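PDB 4ZMI: telomere length regulator taz1 from Schizosaccharomyces pombe, which binds double-stranded telomeric DNA, regulates telomere length and is required for repression of telomere-adjacent genes and for normal meiosis or sporulation. Local coordinates for residues E63-K68 against Q102-L107; T119-V124 against I167-P172; A127-D132 against L171-L176; I161-F166 against F195-I200. One frame throughout, in Å; residues are numbered along the deposited sequence. Where two conformers were deposited one is given.

Contact 1 (E63-K68 against Q102-L107); sequences EQLTTK and QFFTGL
The ring of Phe-104 meets Leu-65 at a slant: CD2 of the leucine comes to 4.4 Å from CD2 of the phenylalanine, a loose apolar contact. The same ring also forms an edge-to-face pair with Phe-61, on the helix that carries Leu-65, and its side chain touches Leu-58 and Asn-62 there. This is helix-to-helix packing in an all-helical domain of the TRF sequence family, where helix 52-68 lies against helix 95-107. The two backbones stay well apart, with the CA atoms of Leu-65 and Thr-105 9.4 Å from each other, and side chains bridge the distance. Leu-65 does so alone from its side. With CG trans to its backbone N, it reaches across and sets CD2 3.8 Å from Thr-105 CG2, the two side chains meeting at about a right angle. Leu-65 also touches Ile-18, so helix 5-35 takes part in the same packing. Thr-105 divides its two branches: the methyl goes to the leucine, while the hydroxyl turns back to its own helix and also pairs with Thr-75 OG1. Chi1 of 59° brings OG1 over the preceding turn, where it donates to Gln-102 O, an acceptor already used by Gly-106 N. That Thr-105 OG1 to Gln-102 O bond measures 2.6 Å and is strongly bent at the carbonyl (C=O...OG1 111°).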
loop_
_atom_site.group_PDB
_atom_site.type_symbol
_atom_site.label_atom_id
_atom_site.label_comp_id
_atom_site.label_asym_id
_atom_site.label_seq_id
_atom_site.Cartn_x
_atom_site.Cartn_y
_atom_site.Cartn_z
ATOM N N GLU A 63 -4.563 7.340 -12.569
ATOM C CA GLU A 63 -5.958 7.333 -12.965
ATOM C C GLU A 63 -6.259 6.287 -14.051
ATOM O O GLU A 63 -7.226 5.535 -13.918
ATOM C CB GLU A 63 -6.371 8.712 -13.463
ATOM C CG GLU A 63 -7.786 8.764 -14.001
ATOM C CD GLU A 63 -8.799 8.974 -12.906
ATOM O OE1 GLU A 63 -8.373 9.275 -11.769
ATOM O OE2 GLU A 63 -10.011 8.843 -13.187
ATOM N N GLN A 64 -5.452 6.247 -15.115
ATOM C CA GLN A 64 -5.667 5.276 -16.197
ATOM C C GLN A 64 -5.530 3.879 -15.624
ATOM O O GLN A 64 -6.385 3.025 -15.846
ATOM C CB GLN A 64 -4.681 5.459 -17.373
ATOM C CG GLN A 64 -4.908 4.456 -18.546
ATOM C CD GLN A 64 -3.660 4.184 -19.404
ATOM O OE1 GLN A 64 -2.689 4.944 -19.376
ATOM N NE2 GLN A 64 -3.689 3.088 -20.165
ATOM N N LEU A 65 -4.453 3.665 -14.874
ATOM C CA LEU A 65 -4.189 2.390 -14.217
ATOM C C LEU A 65 -5.419 1.917 -13.451
ATOM O O LEU A 65 -5.910 0.805 -13.642
ATOM C CB LEU A 65 -3.020 2.562 -13.253
ATOM C CG LEU A 65 -2.465 1.339 -12.534
ATOM C CD1 LEU A 65 -1.986 0.315 -13.526
ATOM C CD2 LEU A 65 -1.321 1.777 -11.655
ATOM N N THR A 66 -5.927 2.808 -12.613
ATOM C CA THR A 66 -7.052 2.535 -11.732
ATOM C C THR A 66 -8.355 2.260 -12.480
ATOM O O THR A 66 -9.050 1.296 -12.183
ATOM C CB THR A 66 -7.238 3.714 -10.781
ATOM O OG1 THR A 66 -6.265 3.619 -9.729
ATOM C CG2 THR A 66 -8.629 3.732 -10.192
ATOM N N THR A 67 -8.683 3.114 -13.441
ATOM C CA THR A 67 -9.939 3.000 -14.176
ATOM C C THR A 67 -9.888 1.888 -15.207
ATOM O O THR A 67 -10.807 1.076 -15.302
ATOM C CB THR A 67 -10.307 4.311 -14.885
ATOM O OG1 THR A 67 -10.528 5.334 -13.905
ATOM C CG2 THR A 67 -11.585 4.129 -15.705
ATOM N N LYS A 68 -8.811 1.854 -15.981
ATOM C CA LYS A 68 -8.704 0.869 -17.054
ATOM C C LYS A 68 -8.603 -0.554 -16.509
ATOM O O LYS A 68 -9.276 -1.448 -17.011
ATOM C CB LYS A 68 -7.522 1.173 -17.981
ATOM C CG LYS A 68 -7.367 0.183 -19.117
ATOM C CD LYS A 68 -6.320 0.635 -20.114
ATOM C CE LYS A 68 -6.248 -0.327 -21.289
ATOM N NZ LYS A 68 -5.370 0.188 -22.373
ATOM N N GLN A 102 2.482 -1.929 -8.055
ATOM C CA GLN A 102 2.095 -1.663 -6.679
ATOM C C GLN A 102 3.039 -0.629 -6.019
ATOM O O GLN A 102 2.588 0.263 -5.294
ATOM C CB GLN A 102 2.065 -2.977 -5.907
ATOM C CG GLN A 102 1.718 -2.861 -4.447
ATOM C CD GLN A 102 1.973 -4.151 -3.705
ATOM O OE1 GLN A 102 3.121 -4.550 -3.524
ATOM N NE2 GLN A 102 0.903 -4.823 -3.287
ATOM N N PHE A 103 4.337 -0.754 -6.298
ATOM C CA PHE A 103 5.364 0.188 -5.824
ATOM C C PHE A 103 4.950 1.603 -6.177
ATOM O O PHE A 103 4.874 2.484 -5.312
ATOM C CB PHE A 103 6.702 -0.112 -6.504
ATOM C CG PHE A 103 7.906 0.302 -5.713
ATOM C CD1 PHE A 103 8.804 -0.650 -5.258
ATOM C CD2 PHE A 103 8.150 1.638 -5.436
ATOM C CE1 PHE A 103 9.917 -0.280 -4.527
ATOM C CE2 PHE A 103 9.260 2.015 -4.704
ATOM C CZ PHE A 103 10.146 1.052 -4.246
ATOM N N PHE A 104 4.664 1.808 -7.460
ATOM C CA PHE A 104 4.213 3.107 -7.942
ATOM C C PHE A 104 3.002 3.591 -7.168
ATOM O O PHE A 104 2.949 4.744 -6.760
ATOM C CB PHE A 104 3.887 3.079 -9.439
ATOM C CG PHE A 104 3.208 4.328 -9.925
ATOM C CD1 PHE A 104 3.945 5.458 -10.220
ATOM C CD2 PHE A 104 1.836 4.386 -10.042
ATOM C CE1 PHE A 104 3.327 6.612 -10.648
ATOM C CE2 PHE A 104 1.214 5.539 -10.458
ATOM C CZ PHE A 104 1.955 6.647 -10.769
ATOM N N THR A 105 2.029 2.705 -6.971
ATOM C CA THR A 105 0.807 3.101 -6.288
ATOM C C THR A 105 1.101 3.427 -4.824
ATOM O O THR A 105 0.475 4.306 -4.245
ATOM C CB THR A 105 -0.311 2.054 -6.432
ATOM O OG1 THR A 105 0.119 0.796 -5.897
ATOM C CG2 THR A 105 -0.660 1.877 -7.905
ATOM N N GLY A 106 2.066 2.727 -4.237
ATOM C CA GLY A 106 2.536 3.066 -2.907
ATOM C C GLY A 106 3.224 4.432 -2.835
ATOM O O GLY A 106 2.793 5.287 -2.065
ATOM N N LEU A 107 4.266 4.629 -3.653
ATOM C CA LEU A 107 5.110 5.839 -3.640
ATOM C C LEU A 107 4.321 7.138 -3.758
ATOM O O LEU A 107 4.521 8.047 -2.977
ATOM C CB LEU A 107 6.096 5.804 -4.799
ATOM C CG LEU A 107 7.616 5.824 -4.652
ATOM C CD1 LEU A 107 8.213 6.415 -5.951
ATOM C CD2 LEU A 107 8.093 6.567 -3.419
#

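Contact 2 (T119-V124 against I167-P172); sequences TLRSIV and ILSCLP. With MG (magnesium ion), chain B.
Arg-121 is the first residue of 119-124 to meet the turn at the end of helix 163-168, and it does so through Cys-170. In the conformer given, one of two modelled, SG sits over one face of the guanidinium, 3.6 Å from Arg-121 CD; with the residue modelled twice, this detail is tentative. The charged end is held elsewhere: NH1 bonds to Phe-166 O, NH2 to Lys-116 O, and the group also makes a cation-pi contact with Phe-166. Ser-122 comes next, at the closest backbone approach, its CA 5.3 Å from Cys-170 CA. Its OG lies 2.7 Å from Cys-170 O, but Leu-118 O competes for the same proton, so which carbonyl receives it is unsettled. Beyond, the type I turn from Leu-168 to Leu-171 faces a magnesium ion: Leu-171 O binds it at 2.4 Å, Tyr-173 O binds it too, and Leu-168 belongs to the same site. A water on the metal, 2.4 Å from magnesium, makes a weak bond to Leu-168 O. With these polar groups buried, the arginine's bond to Phe-166 O, near the end of helix 163-168, and the serine hydroxyl within reach of Cys-170 O would probably help fix the turn against helix 118-130.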
loop_
_atom_site.group_PDB
_atom_site.type_symbol
_atom_site.label_atom_id
_atom_site.label_comp_id
_atom_site.label_asym_id
_atom_site.label_seq_id
_atom_site.Cartn_x
_atom_site.Cartn_y
_atom_site.Cartn_z
ATOM N N THR A 119 -3.620 3.996 0.183
ATOM C CA THR A 119 -2.961 2.998 -0.676
ATOM C C THR A 119 -1.838 2.287 0.053
ATOM O O THR A 119 -1.645 1.085 -0.098
ATOM C CB THR A 119 -2.382 3.608 -1.945
ATOM O OG1 THR A 119 -3.370 4.427 -2.564
ATOM C CG2 THR A 119 -1.956 2.523 -2.913
ATOM N N LEU A 120 -1.083 3.036 0.844
ATOM C CA LEU A 120 -0.041 2.420 1.658
ATOM C C LEU A 120 -0.710 1.500 2.685
ATOM O O LEU A 120 -0.242 0.386 2.943
ATOM C CB LEU A 120 0.791 3.499 2.345
ATOM C CG LEU A 120 1.674 4.211 1.335
ATOM C CD1 LEU A 120 2.420 5.398 1.958
ATOM C CD2 LEU A 120 2.643 3.211 0.761
ATOM N N ARG A 121 -1.833 1.949 3.245
ATOM C CA ARG A 121 -2.563 1.095 4.169
ATOM C C ARG A 121 -2.913 -0.237 3.499
ATOM O O ARG A 121 -2.711 -1.313 4.089
ATOM C CB ARG A 121 -3.821 1.777 4.680
ATOM C CG ARG A 121 -4.284 1.200 5.991
ATOM C CD ARG A 121 -5.628 1.746 6.381
ATOM N NE ARG A 121 -5.612 3.192 6.339
ATOM C CZ ARG A 121 -6.684 3.940 6.511
ATOM N NH1 ARG A 121 -7.846 3.361 6.752
ATOM N NH2 ARG A 121 -6.584 5.257 6.447
ATOM N N SER A 122 -3.402 -0.161 2.259
ATOM C CA SER A 122 -3.766 -1.367 1.517
ATOM C C SER A 122 -2.560 -2.256 1.367
ATOM O O SER A 122 -2.647 -3.451 1.597
ATOM C CB SER A 122 -4.292 -0.997 0.120
ATOM O OG SER A 122 -5.510 -0.318 0.264
ATOM N N ILE A 123 -1.435 -1.675 0.950
ATOM C CA ILE A 123 -0.257 -2.492 0.670
ATOM C C ILE A 123 0.267 -3.166 1.927
ATOM O O ILE A 123 0.542 -4.362 1.903
ATOM C CB ILE A 123 0.845 -1.687 -0.026
ATOM C CG1 ILE A 123 0.311 -1.148 -1.345
ATOM C CG2 ILE A 123 2.078 -2.546 -0.294
ATOM C CD1 ILE A 123 1.141 -0.026 -1.907
ATOM N N VAL A 124 0.397 -2.408 3.021
ATOM C CA VAL A 124 0.822 -2.990 4.296
ATOM C C VAL A 124 -0.109 -4.127 4.780
ATOM O O VAL A 124 0.365 -5.182 5.170
ATOM C CB VAL A 124 0.945 -1.908 5.405
ATOM C CG1 VAL A 124 1.323 -2.542 6.750
ATOM C CG2 VAL A 124 1.958 -0.857 5.014
ATOM N N ILE A 167 -9.414 -0.752 8.843
ATOM C CA ILE A 167 -8.856 -1.885 8.125
ATOM C C ILE A 167 -9.601 -2.213 6.823
ATOM O O ILE A 167 -8.996 -2.285 5.761
ATOM C CB ILE A 167 -8.874 -3.127 9.029
ATOM C CG1 ILE A 167 -7.852 -2.946 10.178
ATOM C CG2 ILE A 167 -8.656 -4.408 8.200
ATOM C CD1 ILE A 167 -8.076 -3.888 11.333
ATOM N N LEU A 168 -10.912 -2.402 6.909
ATOM C CA LEU A 168 -11.700 -2.890 5.775
ATOM C C LEU A 168 -11.944 -1.877 4.643
ATOM O O LEU A 168 -12.110 -2.254 3.485
ATOM C CB LEU A 168 -13.039 -3.414 6.280
ATOM C CG LEU A 168 -12.916 -4.617 7.198
ATOM C CD1 LEU A 168 -14.242 -4.839 7.941
ATOM C CD2 LEU A 168 -12.505 -5.870 6.392
ATOM N N SER A 169 -11.962 -0.594 4.980
ATOM C CA SER A 169 -12.186 0.441 3.993
ATOM C C SER A 169 -11.087 0.424 2.921
ATOM O O SER A 169 -11.265 0.974 1.871
ATOM C CB SER A 169 -12.190 1.803 4.675
ATOM O OG SER A 169 -10.859 2.114 5.081
ATOM N N CYS A 170 -9.955 -0.216 3.172
ATOM C CA CYS A 170 -8.862 -0.286 2.207
ATOM C C CYS A 170 -8.599 -1.702 1.701
ATOM O O CYS A 170 -7.539 -1.949 1.134
ATOM C CB CYS A 170 -7.557 0.237 2.832
ATOM S SG CYS A 170 -7.537 1.981 3.337
ATOM N N LEU A 171 -9.515 -2.635 1.957
ATOM C CA LEU A 171 -9.338 -4.021 1.512
ATOM C C LEU A 171 -10.532 -4.476 0.669
ATOM O O LEU A 171 -11.677 -4.058 0.920
ATOM C CB LEU A 171 -9.163 -4.974 2.694
ATOM C CG LEU A 171 -7.915 -4.764 3.562
ATOM C CD1 LEU A 171 -8.017 -5.656 4.750
ATOM C CD2 LEU A 171 -6.672 -5.113 2.775
ATOM N N PRO A 172 -10.276 -5.341 -0.333
ATOM C CA PRO A 172 -11.358 -5.846 -1.188
ATOM C C PRO A 172 -12.012 -7.023 -0.477
ATOM O O PRO A 172 -12.368 -8.037 -1.074
ATOM C CB PRO A 172 -10.622 -6.281 -2.460
ATOM C CG PRO A 172 -9.274 -6.730 -1.941
ATOM C CD PRO A 172 -8.953 -5.824 -0.774
HETATM MG MG MG B . -13.831 -3.572 1.929
HETATM O O HOH W 1 -15.380 -3.159 3.734
#

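Contact 3 (A127-D132 against L171-L176); sequences ALLSAD and LPYTSL. With MG (magnesium ion), chain B.
The magnesium-binding loop between helices 163-168 and 176-182 packs on the last turn of helix 118-130 through a small apolar cluster of Leu-129, Leu-171 and Tyr-173. A single methyl makes all the contact from the helix side. Leu-129 and Leu-171 reach toward each other tip to tip, so that Leu-129 CD1 lies 4.0 Å from Leu-171 CD1 and almost as near the other methyl, CD2. The same Leu-129 CD1 comes to 4.2 Å from Tyr-173 CE1, at a slant to the ring. Chi1 of -51° places the tyrosine ring opposite its own carbonyl carbon and alongside its backbone N, next to Pro-172, whose CG stands 4.0 Å above one face of the Tyr-173 ring, toward its rim. At the far end the phenol OH hydrogen-bonds to Ser-79 OG. The main chain of Tyr-173 has a separate task: its O binds magnesium at 2.5 Å. Leu-179 of helix 176-182 touches all three members of the cluster and encloses it further. Just along the chain, Ser-175 opens that helix as N-cap, its OG bonding to Ala-178 N. This is a helix-connecting loop with the side chains of Leu-171 and Tyr-173 turned to the core and their main-chain oxygens contributing, with a water, to a metal site that also includes Leu-168.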
loop_
_atom_site.group_PDB
_atom_site.type_symbol
_atom_site.label_atom_id
_atom_site.label_comp_id
_atom_site.label_asym_id
_atom_site.label_seq_id
_atom_site.Cartn_x
_atom_site.Cartn_y
_atom_site.Cartn_z
ATOM N N ALA A 127 0.313 -7.198 2.564
ATOM C CA ALA A 127 1.520 -7.902 3.003
ATOM C C ALA A 127 1.250 -8.688 4.267
ATOM O O ALA A 127 1.607 -9.859 4.369
ATOM C CB ALA A 127 2.671 -6.919 3.234
ATOM N N LEU A 128 0.595 -8.057 5.229
ATOM C CA LEU A 128 0.291 -8.748 6.473
ATOM C C LEU A 128 -0.618 -9.949 6.275
ATOM O O LEU A 128 -0.561 -10.910 7.044
ATOM C CB LEU A 128 -0.338 -7.789 7.481
ATOM C CG LEU A 128 0.569 -6.718 8.097
ATOM C CD1 LEU A 128 -0.217 -5.884 9.102
ATOM C CD2 LEU A 128 1.778 -7.358 8.774
ATOM N N LEU A 129 -1.474 -9.891 5.258
ATOM C CA LEU A 129 -2.440 -10.962 5.018
ATOM C C LEU A 129 -1.795 -12.077 4.218
ATOM O O LEU A 129 -2.204 -13.219 4.298
ATOM C CB LEU A 129 -3.662 -10.439 4.265
ATOM C CG LEU A 129 -4.633 -9.605 5.094
ATOM C CD1 LEU A 129 -5.475 -8.734 4.180
ATOM C CD2 LEU A 129 -5.518 -10.497 5.919
ATOM N N SER A 130 -0.779 -11.724 3.444
ATOM C CA SER A 130 -0.162 -12.654 2.519
ATOM C C SER A 130 0.771 -13.610 3.226
ATOM O O SER A 130 0.809 -14.793 2.921
ATOM C CB SER A 130 0.648 -11.881 1.497
ATOM O OG SER A 130 -0.210 -11.194 0.626
ATOM N N ALA A 131 1.548 -13.084 4.161
ATOM C CA ALA A 131 2.599 -13.878 4.766
ATOM C C ALA A 131 2.087 -15.056 5.592
ATOM O O ALA A 131 1.445 -14.879 6.625
ATOM C CB ALA A 131 3.501 -13.001 5.608
ATOM N N ASP A 132 2.352 -16.260 5.103
ATOM C CA ASP A 132 2.382 -17.436 5.961
ATOM C C ASP A 132 3.855 -17.714 6.164
ATOM O O ASP A 132 4.333 -17.914 7.285
ATOM C CB ASP A 132 1.687 -18.649 5.317
ATOM C CG ASP A 132 1.825 -18.682 3.822
ATOM O OD1 ASP A 132 0.842 -19.052 3.134
ATOM O OD2 ASP A 132 2.919 -18.348 3.335
ATOM N N LEU A 171 -9.515 -2.635 1.957
ATOM C CA LEU A 171 -9.338 -4.021 1.512
ATOM C C LEU A 171 -10.532 -4.476 0.669
ATOM O O LEU A 171 -11.677 -4.058 0.920
ATOM C CB LEU A 171 -9.163 -4.974 2.694
ATOM C CG LEU A 171 -7.915 -4.764 3.562
ATOM C CD1 LEU A 171 -8.017 -5.656 4.750
ATOM C CD2 LEU A 171 -6.672 -5.113 2.775
ATOM N N PRO A 172 -10.276 -5.341 -0.333
ATOM C CA PRO A 172 -11.358 -5.846 -1.188
ATOM C C PRO A 172 -12.012 -7.023 -0.477
ATOM O O PRO A 172 -12.368 -8.037 -1.074
ATOM C CB PRO A 172 -10.622 -6.281 -2.460
ATOM C CG PRO A 172 -9.274 -6.730 -1.941
ATOM C CD PRO A 172 -8.953 -5.824 -0.774
ATOM N N TYR A 173 -12.134 -6.879 0.834
ATOM C CA TYR A 173 -12.833 -7.844 1.651
ATOM C C TYR A 173 -13.893 -7.114 2.459
ATOM O O TYR A 173 -13.788 -5.896 2.701
ATOM C CB TYR A 173 -11.840 -8.575 2.544
ATOM C CG TYR A 173 -10.685 -9.131 1.753
ATOM C CD1 TYR A 173 -9.388 -8.635 1.918
ATOM C CD2 TYR A 173 -10.894 -10.140 0.812
ATOM C CE1 TYR A 173 -8.320 -9.143 1.174
ATOM C CE2 TYR A 173 -9.837 -10.658 0.065
ATOM C CZ TYR A 173 -8.561 -10.156 0.238
ATOM O OH TYR A 173 -7.537 -10.687 -0.522
ATOM N N THR A 174 -14.906 -7.875 2.861
ATOM C CA THR A 174 -16.149 -7.344 3.385
ATOM C C THR A 174 -16.278 -7.436 4.900
ATOM O O THR A 174 -17.112 -6.749 5.489
ATOM C CB THR A 174 -17.357 -8.080 2.751
ATOM O OG1 THR A 174 -17.243 -9.485 2.992
ATOM C CG2 THR A 174 -17.372 -7.852 1.261
ATOM N N SER A 175 -15.477 -8.284 5.539
ATOM C CA SER A 175 -15.570 -8.395 6.985
ATOM C C SER A 175 -14.261 -8.871 7.582
ATOM O O SER A 175 -13.423 -9.439 6.880
ATOM C CB SER A 175 -16.670 -9.378 7.354
ATOM O OG SER A 175 -16.203 -10.695 7.090
ATOM N N LEU A 176 -14.080 -8.637 8.881
ATOM C CA LEU A 176 -12.895 -9.125 9.578
ATOM C C LEU A 176 -12.805 -10.653 9.541
ATOM O O LEU A 176 -11.720 -11.215 9.433
ATOM C CB LEU A 176 -12.868 -8.625 11.023
ATOM C CG LEU A 176 -12.620 -7.126 11.128
ATOM C CD1 LEU A 176 -12.433 -6.700 12.580
ATOM C CD2 LEU A 176 -11.411 -6.708 10.277
HETATM MG MG MG B . -13.831 -3.572 1.929
HETATM O O HOH W 1 -15.380 -3.159 3.734
#

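Contact 4 (I161-F166 against F195-I200); sequences IDASEF and FLKSTI
Ala-163, Ile-200 and the root of Lys-197 form the tight part of this contact. The backbones come close here, with Ala-163 CA 5.3 Å from Lys-197 CA, and the small alanine probably leaves room for that approach. Lys-197 CG stands 3.8 Å from Ala-163 CB. Ile-200 meets the alanine with both branches: CG2 lies 3.9 Å from Ala-163 CA, while CD1 reaches 3.8 Å from Ala-163 CB. Chi1 of -73° sends CG1 away from the isoleucine's own carbonyl carbon, and the CD1 it carries continues to the ring of Phe-166, 3.7 Å from its CD2. That methyl meets the ring obliquely, so one isoleucine branch touches both the alanine and the phenylalanine. The loose side is the outer end of the Lys-197 chain. Past its root this exposed residue bends at chi3 and leads away from segment 161-166, and NZ makes only a long, weak ion pair with Asp-194. Among the neighbouring helices, helix 137-154 receives Ile-161 on Tyr-152, while helix 192-203 sends Leu-196 onto Leu-125 and Leu-128 of helix 118-130 and onto Phe-145 of helix 137-154.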
loop_
_atom_site.group_PDB
_atom_site.type_symbol
_atom_site.label_atom_id
_atom_site.label_comp_id
_atom_site.label_asym_id
_atom_site.label_seq_id
_atom_site.Cartn_x
_atom_site.Cartn_y
_atom_site.Cartn_z
ATOM N N ILE A 161 -12.488 6.905 13.510
ATOM C CA ILE A 161 -13.039 5.699 12.928
ATOM C C ILE A 161 -12.564 4.474 13.710
ATOM O O ILE A 161 -11.481 4.488 14.286
ATOM C CB ILE A 161 -12.707 5.583 11.426
ATOM C CG1 ILE A 161 -11.206 5.695 11.176
ATOM C CG2 ILE A 161 -13.429 6.637 10.595
ATOM C CD1 ILE A 161 -10.875 5.397 9.728
ATOM N N ASP A 162 -13.402 3.435 13.743
ATOM C CA ASP A 162 -13.140 2.167 14.433
ATOM C C ASP A 162 -12.022 1.417 13.771
ATOM O O ASP A 162 -11.725 1.650 12.616
ATOM C CB ASP A 162 -14.367 1.256 14.327
ATOM C CG ASP A 162 -15.494 1.729 15.174
ATOM O OD1 ASP A 162 -15.273 2.679 15.948
ATOM O OD2 ASP A 162 -16.589 1.151 15.089
ATOM N N ALA A 163 -11.444 0.464 14.475
ATOM C CA ALA A 163 -10.393 -0.340 13.885
ATOM C C ALA A 163 -10.889 -1.109 12.645
ATOM O O ALA A 163 -10.144 -1.297 11.679
ATOM C CB ALA A 163 -9.824 -1.286 14.932
ATOM N N SER A 164 -12.156 -1.523 12.678
ATOM C CA SER A 164 -12.786 -2.311 11.602
ATOM C C SER A 164 -12.870 -1.537 10.325
ATOM O O SER A 164 -12.574 -2.043 9.246
ATOM C CB SER A 164 -14.224 -2.684 11.974
ATOM O OG SER A 164 -14.243 -3.761 12.888
ATOM N N GLU A 165 -13.320 -0.301 10.470
ATOM C CA GLU A 165 -13.516 0.585 9.341
ATOM C C GLU A 165 -12.127 0.988 8.825
ATOM O O GLU A 165 -11.890 1.006 7.629
ATOM C CB GLU A 165 -14.383 1.767 9.783
ATOM C CG GLU A 165 -14.791 2.748 8.710
ATOM C CD GLU A 165 -15.972 3.612 9.153
ATOM O OE1 GLU A 165 -15.961 4.098 10.313
ATOM O OE2 GLU A 165 -16.921 3.775 8.347
ATOM N N PHE A 166 -11.194 1.239 9.738
ATOM C CA PHE A 166 -9.816 1.594 9.373
ATOM C C PHE A 166 -9.174 0.505 8.497
ATOM O O PHE A 166 -8.496 0.793 7.531
ATOM C CB PHE A 166 -8.992 1.802 10.656
ATOM C CG PHE A 166 -7.631 2.372 10.415
ATOM C CD1 PHE A 166 -7.427 3.749 10.440
ATOM C CD2 PHE A 166 -6.556 1.542 10.164
ATOM C CE1 PHE A 166 -6.186 4.283 10.219
ATOM C CE2 PHE A 166 -5.308 2.081 9.940
ATOM C CZ PHE A 166 -5.125 3.444 9.970
ATOM N N PHE A 195 -3.856 -7.656 17.295
ATOM C CA PHE A 195 -2.749 -6.706 17.445
ATOM C C PHE A 195 -3.080 -5.360 16.786
ATOM O O PHE A 195 -2.816 -4.301 17.363
ATOM C CB PHE A 195 -1.429 -7.268 16.890
ATOM C CG PHE A 195 -0.245 -6.354 17.104
ATOM C CD1 PHE A 195 0.216 -6.087 18.384
ATOM C CD2 PHE A 195 0.385 -5.742 16.034
ATOM C CE1 PHE A 195 1.290 -5.232 18.593
ATOM C CE2 PHE A 195 1.452 -4.886 16.223
ATOM C CZ PHE A 195 1.912 -4.634 17.515
ATOM N N LEU A 196 -3.678 -5.411 15.592
ATOM C CA LEU A 196 -3.999 -4.197 14.845
ATOM C C LEU A 196 -5.111 -3.442 15.553
ATOM O O LEU A 196 -5.040 -2.228 15.675
ATOM C CB LEU A 196 -4.422 -4.512 13.404
ATOM C CG LEU A 196 -3.497 -5.407 12.582
ATOM C CD1 LEU A 196 -4.015 -5.532 11.168
ATOM C CD2 LEU A 196 -2.106 -4.847 12.567
ATOM N N LYS A 197 -6.138 -4.153 16.016
ATOM C CA LYS A 197 -7.247 -3.495 16.711
ATOM C C LYS A 197 -6.745 -2.842 17.991
ATOM O O LYS A 197 -7.196 -1.764 18.371
ATOM C CB LYS A 197 -8.351 -4.497 17.048
ATOM C CG LYS A 197 -9.233 -4.903 15.874
ATOM C CD LYS A 197 -10.347 -5.849 16.338
ATOM C CE LYS A 197 -10.007 -7.328 16.113
ATOM N NZ LYS A 197 -10.972 -8.266 16.794
ATOM N N SER A 198 -5.815 -3.520 18.654
ATOM C CA SER A 198 -5.172 -2.976 19.840
ATOM C C SER A 198 -4.386 -1.725 19.508
ATOM O O SER A 198 -4.545 -0.697 20.166
ATOM C CB SER A 198 -4.222 -3.996 20.461
ATOM O OG SER A 198 -4.915 -4.870 21.326
ATOM N N THR A 199 -3.520 -1.828 18.504
ATOM C CA THR A 199 -2.632 -0.739 18.161
ATOM C C THR A 199 -3.486 0.473 17.871
ATOM O O THR A 199 -3.204 1.576 18.332
ATOM C CB THR A 199 -1.833 -1.050 16.878
ATOM O OG1 THR A 199 -0.990 -2.196 17.072
ATOM C CG2 THR A 199 -0.995 0.162 16.454
ATOM N N ILE A 200 -4.560 0.245 17.120
ATOM C CA ILE A 200 -5.409 1.328 16.651
ATOM C C ILE A 200 -6.130 1.957 17.836
ATOM O O ILE A 200 -6.257 3.174 17.918
ATOM C CB ILE A 200 -6.412 0.844 15.585
ATOM C CG1 ILE A 200 -5.700 0.582 14.249
ATOM C CG2 ILE A 200 -7.508 1.869 15.373
ATOM C CD1 ILE A 200 -6.448 -0.397 13.347
#

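In the fold
Helix 118-130 carries one side of contacts 2 and 3, which share Leu-171 and Pro-172 and touch the same magnesium ion, their centres 8 Å apart. Contact 1 closes earlier in the chain, yet its helix 95-107 packs directly on helix 118-130, with Gly-106 CA 3.5 Å from Ile-123 CD1. Contact 4 meets that helix through Arg-121 and Leu-128. It shares helix 163-168 with contact 2, centres 12 Å apart, and their segments alternate along the sequence, as do those of contacts 3 and 4. Contacts 1 and 4, about 26 Å apart between centres, lie on opposite sides of the chain's centre. Together they trace continuous packing through one all-helical domain, part of the larger telomere-binding protein.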